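Local coordinates for 2L protein (Yaba-like disease virus, PDB 3IT8), which probably binds and neutralises host tumour necrosis factor, as an MHC class I-like poxvirus protein, at residues E99-L103 against F284-A290. Numbering follows the deposited sequence.
Sequences ETGLL and FHDTLEA
Leu103 lies over one face of the Phe284 ring, where Leu103 CG makes a CH-pi contact with both methyls on the ring beside it. Leu103 CG stands 3.8 Å from the centroid of the Phe284 ring, 22° off the normal and shifted toward the rim. Leu103 CD1 lies nearest CG and CD1 of Phe284, while Leu103 CD2 reaches Phe284 CE2 at 3.8 Å. With CG of Leu103 anti to its carbonyl carbon (chi1 -52°), the branch point is set over the ring, and the two side chains cross at about a right angle. Leu102 meets the same ring at its edge, where Leu102 CB comes 4.2 Å from Phe284 CD2. The branches of Leu102 then part: Leu102 CD1 packs on Ala290 CB at 3.9 Å, and Leu102 CD2 rests on CB of Glu289, a side chain that is otherwise poorly ordered. Thr100 adds its methyl CG2, set against the carbonyl of Phe284, while its hydroxyl turns to Asp211.

One hydrogen bond and one weak one link the backbone of the turn to the loop. Leu102 N donates to Glu289 O at 3.3 Å, well tilted from the carbonyl plane, and the CA of Gly101 makes a CA-H...O contact with that same oxygen. In the weaker one, Gly101 N points almost straight at Asp286 OD1, 3.5 Å away. Asp286 has a stronger partner in the N-terminal amine of Ile1, bound through OD2, which ties the chain start to this loop.

The carboxylates of Glu99 and Glu289 meet the chain of another protein, Glu99 in salt bridges, Glu289 in a weak, long ion pair. Thr100 to Leu103 form the type II' turn of a beta hairpin joining strands 90-100 and 103-112 of the MHC-like platform sheet; it docks on the loop between strands 279-284 and 291-293, an interdomain contact between platform and Ig-like domain.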
loop_
_atom_site.group_PDB
_atom_site.type_symbol
_atom_site.label_atom_id
_atom_site.label_comp_id
_atom_site.label_asym_id
_atom_site.label_seq_id
_atom_site.Cartn_x
_atom_site.Cartn_y
_atom_site.Cartn_z
ATOM N N GLU D 99 21.368 12.753 18.684
ATOM C CA GLU D 99 20.633 13.359 17.596
ATOM C C GLU D 99 21.336 14.701 17.429
ATOM O O GLU D 99 20.884 15.717 17.941
ATOM C CB GLU D 99 19.173 13.562 17.972
ATOM C CG GLU D 99 18.244 12.696 17.161
ATOM C CD GLU D 99 16.774 13.018 17.387
ATOM O OE1 GLU D 99 16.379 14.195 17.208
ATOM O OE2 GLU D 99 16.006 12.092 17.734
ATOM N N THR D 100 22.480 14.675 16.747
ATOM C CA THR D 100 23.300 15.858 16.480
ATOM C C THR D 100 22.928 16.403 15.101
ATOM O O THR D 100 23.454 15.941 14.090
ATOM C CB THR D 100 24.788 15.478 16.472
ATOM O OG1 THR D 100 25.106 14.800 17.693
ATOM C CG2 THR D 100 25.662 16.710 16.344
ATOM N N GLY D 101 22.032 17.383 15.053
ATOM C CA GLY D 101 21.613 17.903 13.765
ATOM C C GLY D 101 20.925 16.790 12.987
ATOM O O GLY D 101 20.035 16.116 13.513
ATOM N N LEU D 102 21.341 16.583 11.743
ATOM C CA LEU D 102 20.761 15.537 10.917
ATOM C C LEU D 102 21.265 14.157 11.314
ATOM O O LEU D 102 20.554 13.168 11.142
ATOM C CB LEU D 102 21.101 15.755 9.445
ATOM C CG LEU D 102 20.455 16.912 8.698
ATOM C CD1 LEU D 102 20.820 16.779 7.227
ATOM C CD2 LEU D 102 18.940 16.891 8.891
ATOM N N LEU D 103 22.492 14.093 11.825
ATOM C CA LEU D 103 23.079 12.822 12.222
ATOM C C LEU D 103 22.411 12.235 13.464
ATOM O O LEU D 103 21.908 12.968 14.321
ATOM C CB LEU D 103 24.572 12.988 12.489
ATOM C CG LEU D 103 25.372 13.664 11.379
ATOM C CD1 LEU D 103 26.854 13.661 11.760
ATOM C CD2 LEU D 103 25.158 12.946 10.059
ATOM N N PHE D 284 27.488 19.686 11.720
ATOM C CA PHE D 284 26.216 19.135 12.177
ATOM C C PHE D 284 25.966 19.524 13.622
ATOM O O PHE D 284 26.729 19.167 14.512
ATOM C CB PHE D 284 26.211 17.623 12.050
ATOM C CG PHE D 284 26.315 17.142 10.645
ATOM C CD1 PHE D 284 27.556 16.940 10.058
ATOM C CD2 PHE D 284 25.165 16.880 9.898
ATOM C CE1 PHE D 284 27.653 16.481 8.743
ATOM C CE2 PHE D 284 25.248 16.418 8.575
ATOM C CZ PHE D 284 26.495 16.218 7.999
ATOM N N HIS D 285 24.890 20.266 13.846
ATOM C CA HIS D 285 24.524 20.709 15.184
ATOM C C HIS D 285 23.004 20.892 15.278
ATOM O O HIS D 285 22.334 21.019 14.258
ATOM C CB HIS D 285 25.223 22.021 15.490
ATOM C CG HIS D 285 24.943 22.541 16.857
ATOM N ND1 HIS D 285 25.573 22.059 17.979
ATOM C CD2 HIS D 285 24.069 23.478 17.289
ATOM C CE1 HIS D 285 25.100 22.675 19.046
ATOM N NE2 HIS D 285 24.185 23.541 18.656
ATOM N N ASP D 286 22.462 20.901 16.493
ATOM C CA ASP D 286 21.018 21.056 16.675
ATOM C C ASP D 286 20.491 22.310 15.990
ATOM O O ASP D 286 19.465 22.273 15.312
ATOM C CB ASP D 286 20.673 21.053 18.164
ATOM C CG ASP D 286 20.515 19.645 18.719
ATOM O OD1 ASP D 286 21.054 18.701 18.094
ATOM O OD2 ASP D 286 19.857 19.488 19.779
ATOM N N THR D 287 21.184 23.424 16.173
ATOM C CA THR D 287 20.804 24.658 15.502
ATOM C C THR D 287 21.438 24.410 14.139
ATOM O O THR D 287 22.487 23.784 14.076
ATOM C CB THR D 287 21.441 25.876 16.203
ATOM O OG1 THR D 287 22.868 25.812 16.110
ATOM C CG2 THR D 287 21.053 25.880 17.686
ATOM N N LEU D 288 20.828 24.870 13.055
ATOM C CA LEU D 288 21.364 24.598 11.706
ATOM C C LEU D 288 21.596 23.106 11.447
ATOM O O LEU D 288 22.728 22.652 11.467
ATOM C CB LEU D 288 22.677 25.381 11.426
ATOM C CG LEU D 288 24.105 25.427 12.051
ATOM C CD1 LEU D 288 24.037 26.065 13.407
ATOM C CD2 LEU D 288 24.781 24.077 12.118
ATOM N N GLU D 289 20.525 22.350 11.197
ATOM C CA GLU D 289 20.615 20.901 10.949
ATOM C C GLU D 289 21.944 20.439 10.331
ATOM O O GLU D 289 22.541 19.458 10.772
ATOM C CB GLU D 289 19.442 20.443 10.078
ATOM C CG GLU D 289 18.081 20.589 10.752
ATOM C CD GLU D 289 16.946 19.996 9.925
ATOM O OE1 GLU D 289 16.753 20.436 8.769
ATOM O OE2 GLU D 289 16.245 19.090 10.431
ATOM N N ALA D 290 22.409 21.148 9.313
ATOM C CA ALA D 290 23.679 20.814 8.679
ATOM C C ALA D 290 24.056 21.896 7.677
ATOM O O ALA D 290 23.445 22.004 6.613
ATOM C CB ALA D 290 23.590 19.475 7.987
#